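Local coordinates for protein amidohydrolase 2 (Bifidobacterium longum subsp. infantis, PDB 6UVZ) that probably catalyses a hydrolytic reaction, as a TIM-barrel member of the metallo-dependent hydrolase superfamily, at residues A[29-34]-A[223-228]; A[81-86]-A[96-101]; A[187-192]-A[212-217]. One frame throughout, in Å; residues are numbered along the deposited sequence.

Contact 1. Residues A[29-34]-A[223-228]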
# COMPACT_ATOMS: atom_id res chain seq x y z
N LEU A 29 5.35 20.03 -7.20
CA LEU A 29 5.74 18.82 -7.91
C LEU A 29 5.17 18.90 -9.33
O LEU A 29 4.17 18.24 -9.64
CB LEU A 29 5.24 17.57 -7.20
CG LEU A 29 5.74 17.32 -5.77
CD1 LEU A 29 5.07 16.10 -5.17
CD2 LEU A 29 7.25 17.17 -5.76
N PRO A 30 5.78 19.70 -10.21
CA PRO A 30 5.28 19.79 -11.59
C PRO A 30 5.43 18.50 -12.37
O PRO A 30 4.77 18.33 -13.40
CB PRO A 30 6.12 20.92 -12.20
CG PRO A 30 6.73 21.64 -11.04
CD PRO A 30 6.93 20.60 -9.98
N SER A 31 6.28 17.58 -11.91
CA SER A 31 6.47 16.31 -12.60
C SER A 31 5.25 15.41 -12.52
O SER A 31 5.11 14.50 -13.35
CB SER A 31 7.70 15.58 -12.04
OG SER A 31 7.83 14.29 -12.61
N LEU A 32 4.37 15.63 -11.55
CA LEU A 32 3.21 14.78 -11.33
C LEU A 32 1.89 15.48 -11.61
O LEU A 32 0.83 14.88 -11.41
CB LEU A 32 3.21 14.24 -9.90
CG LEU A 32 4.40 13.37 -9.51
CD1 LEU A 32 4.37 13.03 -8.03
CD2 LEU A 32 4.43 12.11 -10.36
N GLN A 33 1.92 16.73 -12.08
CA GLN A 33 0.70 17.49 -12.35
C GLN A 33 0.13 17.13 -13.72
O GLN A 33 -0.05 17.98 -14.60
CB GLN A 33 0.96 18.99 -12.23
CG GLN A 33 1.36 19.43 -10.83
CD GLN A 33 1.61 20.92 -10.73
OE1 GLN A 33 1.48 21.64 -11.72
NE2 GLN A 33 1.95 21.39 -9.54
N HIS A 34 -0.16 15.84 -13.90
CA HIS A 34 -0.73 15.33 -15.13
C HIS A 34 -1.85 14.35 -14.79
O HIS A 34 -2.00 13.93 -13.64
CB HIS A 34 0.33 14.63 -15.99
CG HIS A 34 1.53 15.48 -16.28
ND1 HIS A 34 1.53 16.49 -17.21
CD2 HIS A 34 2.78 15.46 -15.76
CE1 HIS A 34 2.72 17.06 -17.25
NE2 HIS A 34 3.50 16.45 -16.38
N VAL A 223 6.54 6.63 -8.16
CA VAL A 223 7.86 6.04 -8.37
C VAL A 223 8.65 6.79 -9.45
O VAL A 223 9.88 6.72 -9.47
CB VAL A 223 7.72 4.54 -8.71
CG1 VAL A 223 7.14 4.36 -10.10
CG2 VAL A 223 9.06 3.83 -8.58
N GLU A 224 7.96 7.51 -10.33
CA GLU A 224 8.61 8.29 -11.38
C GLU A 224 9.10 9.65 -10.90
O GLU A 224 9.38 10.52 -11.73
CB GLU A 224 7.65 8.47 -12.56
CG GLU A 224 7.34 7.18 -13.31
CD GLU A 224 8.53 6.64 -14.09
OE1 GLU A 224 9.48 7.41 -14.33
OE2 GLU A 224 8.50 5.45 -14.45
N LEU A 225 9.20 9.86 -9.59
CA LEU A 225 9.69 11.11 -9.03
C LEU A 225 11.17 11.04 -8.69
O LEU A 225 11.97 11.82 -9.23
CB LEU A 225 8.87 11.49 -7.79
CG LEU A 225 9.10 12.89 -7.22
CD1 LEU A 225 8.67 13.95 -8.21
CD2 LEU A 225 8.36 13.06 -5.90
N ASN A 226 11.55 10.12 -7.81
CA ASN A 226 12.95 9.91 -7.45
C ASN A 226 13.53 8.65 -8.08
O ASN A 226 14.64 8.25 -7.73
CB ASN A 226 13.09 9.84 -5.93
CG ASN A 226 12.53 11.06 -5.23
OD1 ASN A 226 12.36 12.11 -5.84
ND2 ASN A 226 12.24 10.93 -3.94
N SER A 227 12.81 8.03 -9.02
CA SER A 227 13.30 6.81 -9.65
C SER A 227 12.56 6.64 -10.98
O SER A 227 12.15 7.63 -11.60
CB SER A 227 13.12 5.62 -8.69
OG SER A 227 13.54 4.41 -9.28
N THR A 228 12.40 5.39 -11.42
CA THR A 228 11.64 5.07 -12.62
C THR A 228 10.95 3.73 -12.41
O THR A 228 11.48 2.86 -11.71
CB THR A 228 12.53 5.03 -13.87
OG1 THR A 228 13.30 6.24 -13.96
CG2 THR A 228 11.69 4.88 -15.13
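Leu-225 carries the apolar part of this contact, reaching with both of its methyl branches toward the loop formed by residues 29-34. Its CD2 meets the tip of Leu-29, methyl against methyl, at 4.3 Å from Leu-29 CD2. The other branch meets two neighbours: Leu-225 CD1 is 4.3 Å from Ser-31 CB and 4.4 Å from Leu-32 CD1. The bond leaving the backbone of Leu-225 does not itself aim at the loop; with CG set opposite the backbone N (chi1 -170°), the branched end swings across to it. All of these are loose van der Waals approaches, and the two segments together bury 185 Å².

The two segments belong to the first and the last beta-alpha connections of the TIM barrel. Residues 29-34 lie in the long excursion between strand 7-13 and helix 38-47, and residues 223-228 include the short helix 223-226 that follows strand 214-216, so the contact joins excursions from strands that are neighbours where the barrel closes.

Polar atoms contribute little across the interface, and no hydrogen bond spans it. The closest polar approach runs from Ser-31 OG to Glu-224 O, 4.2 Å apart. The carboxylate of Glu-224 turns from the loop, its OE2 accepting a hydrogen bond from the backbone N of Phe-229, in helix 229-239.

Within the loop, Leu-32 N donates to Leu-29 O at 3.2 Å, and the side chains of both leucines set out toward the 223-228 segment, while Leu-32 O accepts the indole NE1 of Trp-16.

Contact 2. Residues A[81-86]-A[96-101]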
# COMPACT_ATOMS: atom_id res chain seq x y z
N LEU A 81 -8.71 -3.96 -8.90
CA LEU A 81 -9.15 -5.12 -8.13
C LEU A 81 -9.74 -4.70 -6.80
O LEU A 81 -10.84 -5.15 -6.43
CB LEU A 81 -7.97 -6.08 -7.92
CG LEU A 81 -7.81 -7.24 -8.91
CD1 LEU A 81 -8.01 -6.78 -10.35
CD2 LEU A 81 -6.44 -7.88 -8.75
N LYS A 82 -9.04 -3.85 -6.06
CA LYS A 82 -9.49 -3.39 -4.75
C LYS A 82 -9.31 -1.88 -4.65
O LYS A 82 -8.47 -1.29 -5.33
CB LYS A 82 -8.71 -4.09 -3.62
CG LYS A 82 -8.85 -5.60 -3.60
CD LYS A 82 -10.27 -6.03 -3.27
CE LYS A 82 -10.40 -7.55 -3.28
NZ LYS A 82 -11.76 -7.99 -2.89
N ARG A 83 -10.11 -1.26 -3.79
CA ARG A 83 -10.09 0.18 -3.59
C ARG A 83 -9.87 0.48 -2.11
O ARG A 83 -10.69 0.10 -1.27
CB ARG A 83 -11.40 0.82 -4.07
CG ARG A 83 -11.56 0.78 -5.57
CD ARG A 83 -12.99 1.08 -5.99
NE ARG A 83 -13.15 0.98 -7.44
CZ ARG A 83 -13.28 -0.16 -8.10
NH1 ARG A 83 -13.25 -1.32 -7.44
NH2 ARG A 83 -13.42 -0.16 -9.42
N MSE A 84 -8.76 1.15 -1.81
CA MSE A 84 -8.44 1.54 -0.44
C MSE A 84 -8.70 3.03 -0.24
O MSE A 84 -7.80 3.85 -0.42
CB MSE A 84 -6.98 1.21 -0.12
CG MSE A 84 -6.61 -0.25 -0.36
SE MSE A 84 -7.49 -1.46 0.88
CE MSE A 84 -8.33 -2.66 -0.40
N LEU A 85 -9.93 3.36 0.13
CA LEU A 85 -10.33 4.74 0.31
C LEU A 85 -9.99 5.21 1.73
O LEU A 85 -9.66 4.42 2.61
CB LEU A 85 -11.83 4.89 0.02
CG LEU A 85 -12.20 4.36 -1.37
CD1 LEU A 85 -13.70 4.45 -1.62
CD2 LEU A 85 -11.43 5.09 -2.45
N GLN A 86 -10.07 6.53 1.93
CA GLN A 86 -9.62 7.11 3.18
C GLN A 86 -10.74 7.19 4.21
O GLN A 86 -11.93 7.15 3.88
CB GLN A 86 -9.02 8.50 2.95
CG GLN A 86 -9.97 9.52 2.35
CD GLN A 86 -9.34 10.89 2.23
OE1 GLN A 86 -9.54 11.59 1.23
NE2 GLN A 86 -8.59 11.29 3.25
N PRO A 96 -16.96 4.06 2.86
CA PRO A 96 -17.66 4.04 1.58
C PRO A 96 -18.18 2.64 1.27
O PRO A 96 -17.48 1.64 1.48
CB PRO A 96 -16.59 4.48 0.57
CG PRO A 96 -15.58 5.21 1.39
CD PRO A 96 -15.57 4.52 2.72
N ILE A 97 -19.42 2.58 0.77
CA ILE A 97 -20.06 1.29 0.54
C ILE A 97 -19.38 0.51 -0.57
O ILE A 97 -19.58 -0.71 -0.67
CB ILE A 97 -21.56 1.50 0.25
CG1 ILE A 97 -22.34 0.20 0.46
CG2 ILE A 97 -21.77 2.04 -1.16
CD1 ILE A 97 -23.84 0.36 0.34
N ASN A 98 -18.57 1.16 -1.40
CA ASN A 98 -17.83 0.50 -2.46
C ASN A 98 -16.36 0.28 -2.10
O ASN A 98 -15.59 -0.18 -2.94
CB ASN A 98 -17.93 1.30 -3.76
CG ASN A 98 -17.28 2.66 -3.65
OD1 ASN A 98 -17.34 3.31 -2.60
ND2 ASN A 98 -16.65 3.11 -4.73
N ALA A 99 -15.97 0.59 -0.87
CA ALA A 99 -14.57 0.50 -0.45
C ALA A 99 -14.25 -0.90 0.05
O ALA A 99 -15.02 -1.48 0.82
CB ALA A 99 -14.27 1.54 0.63
N ASP A 100 -13.12 -1.43 -0.39
CA ASP A 100 -12.64 -2.73 0.09
C ASP A 100 -11.76 -2.61 1.32
O ASP A 100 -11.53 -3.61 2.00
CB ASP A 100 -11.87 -3.45 -1.03
CG ASP A 100 -12.73 -3.73 -2.24
OD1 ASP A 100 -13.74 -4.46 -2.10
OD2 ASP A 100 -12.41 -3.22 -3.33
N GLY A 101 -11.26 -1.41 1.62
CA GLY A 101 -10.43 -1.19 2.78
C GLY A 101 -10.30 0.30 3.05
O GLY A 101 -10.84 1.13 2.32
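Asp-100, the residue with most surface buried here, lays its carboxylate beside strand 81-86 and grips it through both side chain and backbone. Its CG stands opposite its own carbonyl carbon (chi1 -62°), which turns the carboxylate to the strand. There OD2 takes the N-H of Arg-83 on the anti lone pair, with Asp-100 OD2 3.1 Å from Arg-83 N and an angle of 145° at the hydrogen. In return, Asp-100 N donates to Arg-83 O at 3.0 Å, in the carbonyl plane; the same oxygen receives a second, weak bond from Gly-101 N. The Lys-82 side chain crosses that of Asp-100 at about a right angle, its CD 3.5 Å from Asp-100 CG, while its ammonium is too distant for a salt bridge and bonds weakly to Asn-256 O. With an alanine in place of Asp-100, the N-H of Arg-83 would probably lose its acceptor and Lys-82 a nearby opposite charge.

Here the third and fourth strands of the TIM barrel come together: residues 96-101 lead into strand 101-103, and Met-84 pairs with Gly-101 in a parallel bridge, supported by a weak bond from Leu-85 N to Gly-101 O. The selenium of Met-84, a selenomethionine, rests 3.5 Å from Gly-101 CA.

Leu-85 packs against the two ends of the type I turn from Pro-96 to Ala-99. Its CD1 touches Pro-96 CB at 3.6 Å and Ala-99 CB at 3.7 Å, and helix 65-73 adds Asp-69 beside both Leu-85 and Pro-96.

Contact 3. Residues A[187-192]-A[212-217]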
# COMPACT_ATOMS: atom_id res chain seq x y z
N SER A 187 -0.22 -9.61 9.11
CA SER A 187 0.55 -8.44 8.75
C SER A 187 1.21 -8.64 7.40
O SER A 187 1.61 -9.75 7.05
CB SER A 187 1.61 -8.14 9.81
OG SER A 187 2.52 -9.22 9.94
N TYR A 188 1.30 -7.56 6.63
CA TYR A 188 1.93 -7.58 5.32
C TYR A 188 2.72 -6.30 5.13
O TYR A 188 2.39 -5.26 5.71
CB TYR A 188 0.91 -7.74 4.19
CG TYR A 188 0.15 -9.05 4.21
CD1 TYR A 188 0.57 -10.13 3.46
CD2 TYR A 188 -1.00 -9.19 4.99
CE1 TYR A 188 -0.12 -11.33 3.48
CE2 TYR A 188 -1.70 -10.39 5.01
CZ TYR A 188 -1.25 -11.45 4.26
OH TYR A 188 -1.94 -12.64 4.28
N ILE A 189 3.78 -6.37 4.32
CA ILE A 189 4.65 -5.23 4.08
C ILE A 189 4.92 -5.11 2.59
O ILE A 189 5.12 -6.12 1.90
CB ILE A 189 5.97 -5.35 4.88
CG1 ILE A 189 6.84 -4.11 4.68
CG2 ILE A 189 6.72 -6.63 4.51
CD1 ILE A 189 8.01 -4.03 5.64
N LYS A 190 4.90 -3.88 2.09
CA LYS A 190 5.13 -3.60 0.68
C LYS A 190 6.57 -3.16 0.46
O LYS A 190 7.15 -2.45 1.28
CB LYS A 190 4.18 -2.51 0.18
CG LYS A 190 2.72 -2.91 0.18
CD LYS A 190 1.84 -1.73 -0.21
CE LYS A 190 0.42 -2.19 -0.46
NZ LYS A 190 -0.52 -1.04 -0.60
N VAL A 191 7.15 -3.59 -0.66
CA VAL A 191 8.51 -3.22 -1.03
C VAL A 191 8.39 -2.10 -2.07
O VAL A 191 8.41 -2.34 -3.28
CB VAL A 191 9.31 -4.41 -1.55
CG1 VAL A 191 10.76 -4.01 -1.78
CG2 VAL A 191 9.22 -5.56 -0.58
N SER A 192 8.27 -0.87 -1.58
CA SER A 192 8.19 0.29 -2.47
C SER A 192 8.57 1.53 -1.66
O SER A 192 9.33 1.44 -0.69
CB SER A 192 6.79 0.36 -3.10
OG SER A 192 5.78 0.47 -2.10
N LYS A 212 5.92 -15.22 2.52
CA LYS A 212 4.47 -15.30 2.43
C LYS A 212 3.77 -14.00 2.82
O LYS A 212 2.55 -13.90 2.64
CB LYS A 212 3.94 -16.44 3.32
CG LYS A 212 4.33 -17.83 2.84
CD LYS A 212 3.71 -18.13 1.49
CE LYS A 212 4.07 -19.53 1.01
NZ LYS A 212 3.46 -19.84 -0.31
N LYS A 213 4.49 -13.02 3.35
CA LYS A 213 3.90 -11.78 3.84
C LYS A 213 4.63 -10.57 3.28
O LYS A 213 4.83 -9.57 3.96
CB LYS A 213 3.89 -11.76 5.37
CG LYS A 213 3.04 -12.87 5.99
CD LYS A 213 3.48 -13.22 7.40
CE LYS A 213 3.16 -12.12 8.39
NZ LYS A 213 3.52 -12.49 9.78
N VAL A 214 5.03 -10.65 2.01
CA VAL A 214 5.69 -9.56 1.31
C VAL A 214 4.96 -9.34 -0.01
O VAL A 214 4.79 -10.28 -0.80
CB VAL A 214 7.18 -9.85 1.07
CG1 VAL A 214 7.80 -8.77 0.20
CG2 VAL A 214 7.92 -9.95 2.39
N LEU A 215 4.54 -8.10 -0.25
CA LEU A 215 3.72 -7.76 -1.41
C LEU A 215 4.53 -6.93 -2.40
O LEU A 215 5.29 -6.04 -2.00
CB LEU A 215 2.48 -6.97 -0.99
CG LEU A 215 1.63 -7.55 0.14
CD1 LEU A 215 0.63 -6.51 0.63
CD2 LEU A 215 0.92 -8.80 -0.31
N TYR A 216 4.37 -7.22 -3.69
CA TYR A 216 4.94 -6.37 -4.72
C TYR A 216 4.14 -5.09 -4.84
O TYR A 216 2.90 -5.12 -4.93
CB TYR A 216 4.98 -7.08 -6.07
CG TYR A 216 5.12 -6.12 -7.23
CD1 TYR A 216 6.33 -5.49 -7.50
CD2 TYR A 216 4.03 -5.82 -8.04
CE1 TYR A 216 6.46 -4.60 -8.55
CE2 TYR A 216 4.15 -4.92 -9.09
CZ TYR A 216 5.36 -4.32 -9.34
OH TYR A 216 5.48 -3.43 -10.39
N SER A 217 4.84 -3.95 -4.86
CA SER A 217 4.20 -2.65 -4.95
C SER A 217 5.03 -1.76 -5.86
O SER A 217 6.26 -1.70 -5.72
CB SER A 217 4.06 -2.01 -3.56
OG SER A 217 3.79 -0.63 -3.67
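Lys-213 runs its aliphatic chain past the start of strand 187-191, beside the carbonyl oxygen of Ser-187. Its CB starts 3.5 Å from Ser-187 O, CG stays close to the same oxygen, and CD lies 4.0 Å from it. A bend at the third torsion (chi3 70°) then brings CE against both Ser-187 O and the hydroxyl of that residue, itself hydrogen-bonded to Leu-181 O. At the tip, NZ donates to Leu-184 O and Ala-182 O, so the ammonium of this partly exposed chain is held by two main-chain acceptors.

Beyond Lys-213 the backbones pair as parallel strands. Leu-215 N bonds to Ile-189 O at 3.0 Å and almost straight, 170° at the hydrogen; weaker bonds run from Ile-189 N to Lys-213 O and from Val-191 N to Leu-215 O. These are the seventh and eighth strands of the TIM barrel, joined as a beta-alpha-beta unit through helix 199-209, and their short axes diverge by 39°. Tyr-216 continues the sheet by backbone bonding to Ser-11 of strand 7-13, which closes the barrel.

Val-191 CG2 packs 3.6 Å from Val-214 CG1 on the face that Ile-189 shares, turned to the surrounding helices. On the other face Leu-215 packs against Tyr-188: its CD1 is 3.8 Å from Tyr-188 CB, and its CD2 approaches the ring obliquely. Lys-190 also projects from this face, its NZ in a salt bridge with Glu-136. Past the strand ends, the hydroxyls of Ser-192 and Ser-217 share a hydrogen bond, OG to OG 2.8 Å.

How the contacts relate
From the N terminus, the chain leaves strand 7-13 and enters the loop holding residues 29-34, whose partner in contact 1 comes 189 residues later, so that contact 1 spans most of the barrel. The other two lie within this span, one after the other and without crossing. Contact 2 closes a short loop between strands 80-86 and 101-103; contact 3 closes the beta-alpha-beta crossover through helix 199-209, between the last two strands. Both belong to the one parallel sheet, their centres 19 Å apart. Soon after strand 214-216 the chain reaches helix 223-226 and completes contact 1, which joins excursions outside the sheet, about 7 Å from contact 3 between nearest atoms.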